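Local coordinates for putative cytoplasmic protein (Salmonella typhimurium, PDB 2GK3), which is of unknown function but forms hexamers and belongs to a family of putative class I glutamine amidotransferase-like proteins, at residues A107-K112 against N141-E146; D156-K161 against P229-Q234. All blocks are in the same frame, centred on the assembly; numbering follows the deposited sequence.

Overall arrangement
From the N terminus the chain first builds parallel strands 12-28, 55-59, 80-84 and 120-124, with helix 107-116 just before the last of these. Contact 1 closes the first loop: the chain runs through strand 120-124 and returns at 141-146 to pack on that helix. Contact 2 opens only afterwards. Its loop, about half strand residues and without helix, carries 156-161 out through strands 164-169 to 218-223 and back to 229-234. The two loops therefore lie in series and neither nest nor cross. The centres of contacts 1 and 2 are about 25 Å apart, on opposite sides of the chain's centre. Other subunits reach both contacts.

Contact 1 (A107-K112 against N141-E146); sequences ALESIK and NTVLAE
L108 points from helix 107-112 into the turn at T142-L144 and meets three residues there. Its CD1 stands 3.7 Å from T142 CB. Its CB lies 3.9 Å from V143 CG2, and its CD2 packs on L144 CD2. The L108 side chain crosses those of T142 and L144 at about a right angle, one methyl coming against each. About one helical turn further on, L144 reaches I111 with its other methyl: CD1 lies 3.9 Å from I111 CG2. L144 CG is anti to the backbone N (chi1 -154°). This carries the two methyls back to the helix although CB itself points neither at it nor away from it.

V143 sits beside a charged pair on the helix. E109 and K112 both cross its side chain at about a right angle. E109 bends at chi2 (-76°), which brings OE2 to 3.6 Å from V143 CG1. Its other oxygen, OE1, forms a salt bridge with K112 NZ at 3.1 Å. The aliphatic part of K112 also takes part, with CD 3.7 Å from V143 O. Thus the valine packs against the pair, while OE1 and NZ pair within the helix. No hydrogen bond joins the two segments.

The turn is held from within. T142 OG1 accepts from L144 N at 3.3 Å and is also hydrogen-bonded to Y139 O. F91 and L92 of helix 88-92 touch L108 as well, and E163 of a second subunit packs on E109. The arrangement is a type I beta turn from T142 to A145, combined with an ST turn, packed on a helix. It joins the loop after strand 120-124 to helix 107-116 by apolar packing.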
# COMPACT_ATOMS: atom_id res chain seq x y z
N ALA E 107 -28.61 -3.09 -2.58
CA ALA E 107 -28.45 -3.63 -3.95
C ALA E 107 -28.73 -5.12 -3.99
O ALA E 107 -29.23 -5.67 -4.98
CB ALA E 107 -27.07 -3.33 -4.50
N LEU E 108 -28.40 -5.79 -2.89
CA LEU E 108 -28.58 -7.25 -2.82
C LEU E 108 -30.06 -7.59 -2.58
O LEU E 108 -30.55 -8.61 -3.11
CB LEU E 108 -27.64 -7.86 -1.79
CG LEU E 108 -26.12 -7.80 -2.03
CD1 LEU E 108 -25.40 -8.57 -0.92
CD2 LEU E 108 -25.72 -8.39 -3.40
N GLU E 109 -30.76 -6.75 -1.81
CA GLU E 109 -32.23 -6.85 -1.73
C GLU E 109 -32.87 -6.66 -3.12
O GLU E 109 -33.71 -7.46 -3.52
CB GLU E 109 -32.85 -5.89 -0.71
CG GLU E 109 -32.41 -6.14 0.74
CD GLU E 109 -33.07 -7.35 1.43
OE1 GLU E 109 -33.92 -8.04 0.84
OE2 GLU E 109 -32.74 -7.62 2.60
N SER E 110 -32.40 -5.66 -3.87
CA SER E 110 -32.92 -5.37 -5.21
C SER E 110 -32.77 -6.58 -6.10
O SER E 110 -33.74 -7.01 -6.74
CB SER E 110 -32.19 -4.18 -5.85
OG SER E 110 -32.41 -3.00 -5.09
N ILE E 111 -31.56 -7.14 -6.11
CA ILE E 111 -31.27 -8.35 -6.89
C ILE E 111 -32.16 -9.51 -6.45
O ILE E 111 -32.69 -10.23 -7.30
CB ILE E 111 -29.76 -8.72 -6.86
CG1 ILE E 111 -28.97 -7.65 -7.63
CG2 ILE E 111 -29.53 -10.11 -7.45
CD1 ILE E 111 -27.44 -7.68 -7.42
N LYS E 112 -32.34 -9.66 -5.14
CA LYS E 112 -33.23 -10.69 -4.60
C LYS E 112 -34.68 -10.54 -5.12
O LYS E 112 -35.26 -11.51 -5.62
CB LYS E 112 -33.21 -10.65 -3.06
CG LYS E 112 -34.17 -11.64 -2.39
CD LYS E 112 -33.78 -11.92 -0.95
CE LYS E 112 -34.43 -10.93 -0.04
NZ LYS E 112 -34.05 -11.12 1.37
N ASN E 141 -22.86 -14.58 4.33
CA ASN E 141 -23.30 -13.73 5.40
C ASN E 141 -24.10 -12.53 4.89
O ASN E 141 -24.22 -11.51 5.56
CB ASN E 141 -22.08 -13.31 6.20
CG ASN E 141 -21.38 -14.51 6.84
OD1 ASN E 141 -22.05 -15.36 7.44
ND2 ASN E 141 -20.05 -14.60 6.69
N THR E 142 -24.69 -12.70 3.70
CA THR E 142 -25.50 -11.65 3.08
C THR E 142 -26.88 -12.17 2.74
O THR E 142 -27.09 -13.39 2.69
CB THR E 142 -24.86 -11.12 1.75
OG1 THR E 142 -24.98 -12.12 0.73
CG2 THR E 142 -23.39 -10.71 1.94
N VAL E 143 -27.81 -11.26 2.46
CA VAL E 143 -29.19 -11.63 2.11
C VAL E 143 -29.31 -12.36 0.77
O VAL E 143 -30.40 -12.82 0.38
CB VAL E 143 -30.13 -10.42 2.18
CG1 VAL E 143 -30.22 -9.91 3.65
CG2 VAL E 143 -29.64 -9.30 1.27
N LEU E 144 -28.19 -12.50 0.06
CA LEU E 144 -28.18 -13.21 -1.21
C LEU E 144 -27.96 -14.73 -1.08
O LEU E 144 -28.28 -15.48 -2.00
CB LEU E 144 -27.11 -12.60 -2.15
CG LEU E 144 -27.33 -12.75 -3.66
CD1 LEU E 144 -28.62 -12.01 -4.12
CD2 LEU E 144 -26.10 -12.27 -4.48
N ALA E 145 -27.38 -15.18 0.03
CA ALA E 145 -27.13 -16.61 0.26
C ALA E 145 -28.39 -17.48 0.01
O ALA E 145 -28.33 -18.48 -0.70
CB ALA E 145 -26.53 -16.85 1.66
N GLU E 146 -29.54 -17.06 0.54
CA GLU E 146 -30.80 -17.81 0.35
C GLU E 146 -31.30 -17.89 -1.09
O GLU E 146 -32.15 -18.73 -1.40
CB GLU E 146 -31.94 -17.24 1.21
CG GLU E 146 -31.80 -17.53 2.69
CD GLU E 146 -32.02 -19.00 3.03
OE1 GLU E 146 -32.60 -19.73 2.21
OE2 GLU E 146 -31.62 -19.41 4.14

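Contact 2 (D156-K161 against P229-Q234); sequences DDRVEK and PHWGTQ
The W231 indole meets E160 and R158 at its edge. E160 OE1 takes the hydrogen bond from W231 NE1 at 2.9 Å, nearly straight at 165°. The bond lies close to the indole plane but reaches OE1 from above the carboxylate plane. That carboxylate is turned 65° from the indole but only 19° from the H230 ring. R158 CG touches the indole edge, 3.8 Å from W231 CZ2. The guanidinium is nearly parallel to the indole but lies beyond its edge, without stacking. One face of the H230 ring takes W231 CD1, offset toward the rim. E160 OE1 lies at the H230 edge, and a water bridges OE1 to H230 NE2.

R158 holds the other oxygen of E160: its NH1 bonds OE2 at 2.9 Å, while NE and NH2 grip D156 side-on. In a third subunit, N89 bonds R158 NH1 and F98 meets H230 edge-to-face.

A glycerol, probably from the crystallisation liquor, bonds H230 ND1 and W231 N and may mark a pocket. The site is a salt-bridge network, D156-R158-E160, with R158 and E160 buried, tied to an indole at a subunit interface of the hexamer.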
# COMPACT_ATOMS: atom_id res chain seq x y z
N ASP E 156 -12.58 -19.36 3.60
CA ASP E 156 -12.00 -19.41 2.26
C ASP E 156 -12.37 -20.75 1.64
O ASP E 156 -12.15 -21.82 2.24
CB ASP E 156 -10.48 -19.25 2.36
CG ASP E 156 -9.81 -19.11 1.01
OD1 ASP E 156 -10.24 -19.77 0.03
OD2 ASP E 156 -8.82 -18.33 0.94
N ASP E 157 -12.94 -20.68 0.43
CA ASP E 157 -13.60 -21.82 -0.20
C ASP E 157 -12.94 -22.24 -1.52
O ASP E 157 -13.50 -23.03 -2.28
CB ASP E 157 -15.10 -21.52 -0.40
CG ASP E 157 -15.36 -20.37 -1.37
OD1 ASP E 157 -14.38 -19.77 -1.88
OD2 ASP E 157 -16.55 -20.08 -1.64
N ARG E 158 -11.75 -21.68 -1.78
CA ARG E 158 -10.97 -22.00 -2.95
C ARG E 158 -10.44 -23.43 -2.86
O ARG E 158 -9.98 -23.88 -1.80
CB ARG E 158 -9.73 -21.10 -3.07
CG ARG E 158 -9.97 -19.66 -3.45
CD ARG E 158 -8.66 -18.85 -3.33
NE ARG E 158 -8.06 -18.92 -1.99
CZ ARG E 158 -6.79 -19.22 -1.71
NH1 ARG E 158 -5.90 -19.44 -2.66
NH2 ARG E 158 -6.39 -19.22 -0.45
N VAL E 159 -10.51 -24.13 -3.99
CA VAL E 159 -9.74 -25.33 -4.19
C VAL E 159 -8.78 -25.00 -5.31
O VAL E 159 -9.18 -24.73 -6.44
CB VAL E 159 -10.65 -26.54 -4.54
CG1 VAL E 159 -9.80 -27.78 -4.95
CG2 VAL E 159 -11.58 -26.86 -3.34
N GLU E 160 -7.49 -24.94 -4.98
CA GLU E 160 -6.45 -24.67 -5.99
C GLU E 160 -5.93 -25.99 -6.57
O GLU E 160 -5.50 -26.89 -5.82
CB GLU E 160 -5.30 -23.86 -5.39
CG GLU E 160 -5.72 -22.52 -4.77
CD GLU E 160 -6.07 -21.44 -5.81
OE1 GLU E 160 -6.07 -21.73 -7.03
OE2 GLU E 160 -6.35 -20.30 -5.39
N LYS E 161 -6.00 -26.10 -7.89
CA LYS E 161 -5.48 -27.25 -8.63
C LYS E 161 -4.51 -26.81 -9.75
O LYS E 161 -4.85 -26.91 -10.93
CB LYS E 161 -6.65 -28.03 -9.23
CG LYS E 161 -7.57 -28.66 -8.19
CD LYS E 161 -7.07 -30.03 -7.77
CE LYS E 161 -7.74 -30.55 -6.50
NZ LYS E 161 -6.97 -31.75 -5.97
N PRO E 229 -8.82 -16.91 -16.86
CA PRO E 229 -7.60 -17.34 -16.14
C PRO E 229 -7.54 -16.74 -14.74
O PRO E 229 -8.19 -15.73 -14.52
CB PRO E 229 -6.46 -16.76 -16.99
CG PRO E 229 -7.06 -16.49 -18.34
CD PRO E 229 -8.49 -16.13 -18.07
N HIS E 230 -6.80 -17.36 -13.81
CA HIS E 230 -6.06 -18.62 -14.10
C HIS E 230 -6.85 -19.93 -13.95
O HIS E 230 -6.45 -20.95 -14.47
CB HIS E 230 -4.71 -18.68 -13.34
CG HIS E 230 -4.81 -19.16 -11.92
ND1 HIS E 230 -5.41 -18.42 -10.92
CD2 HIS E 230 -4.35 -20.28 -11.33
CE1 HIS E 230 -5.33 -19.07 -9.78
NE2 HIS E 230 -4.69 -20.21 -10.00
N TRP E 231 -7.99 -19.89 -13.26
CA TRP E 231 -8.81 -21.10 -13.07
C TRP E 231 -9.43 -21.60 -14.36
O TRP E 231 -9.42 -22.81 -14.62
CB TRP E 231 -9.91 -20.83 -12.06
CG TRP E 231 -9.47 -20.86 -10.66
CD1 TRP E 231 -8.20 -21.05 -10.20
CD2 TRP E 231 -10.30 -20.65 -9.52
NE1 TRP E 231 -8.19 -20.99 -8.83
CE2 TRP E 231 -9.47 -20.76 -8.38
CE3 TRP E 231 -11.67 -20.41 -9.33
CZ2 TRP E 231 -9.97 -20.61 -7.08
CZ3 TRP E 231 -12.16 -20.26 -8.03
CH2 TRP E 231 -11.31 -20.34 -6.93
N GLY E 232 -10.00 -20.68 -15.15
CA GLY E 232 -10.44 -21.00 -16.51
C GLY E 232 -9.20 -21.06 -17.40
O GLY E 232 -8.51 -20.06 -17.59
N THR E 233 -8.91 -22.24 -17.94
CA THR E 233 -7.70 -22.42 -18.75
C THR E 233 -7.91 -21.95 -20.18
O THR E 233 -9.04 -21.85 -20.64
CB THR E 233 -7.24 -23.87 -18.79
OG1 THR E 233 -8.32 -24.69 -19.25
CG2 THR E 233 -6.79 -24.31 -17.41
N GLN E 234 -6.81 -21.66 -20.87
CA GLN E 234 -6.84 -21.34 -22.30
C GLN E 234 -7.56 -22.44 -23.04
O GLN E 234 -8.29 -22.18 -24.00
CB GLN E 234 -5.42 -21.17 -22.86
CG GLN E 234 -4.69 -19.90 -22.41
CD GLN E 234 -5.57 -18.65 -22.52
OE1 GLN E 234 -6.02 -18.26 -23.62
NE2 GLN E 234 -5.85 -18.03 -21.36
O HOH W 1 -4.59 -22.80 -8.97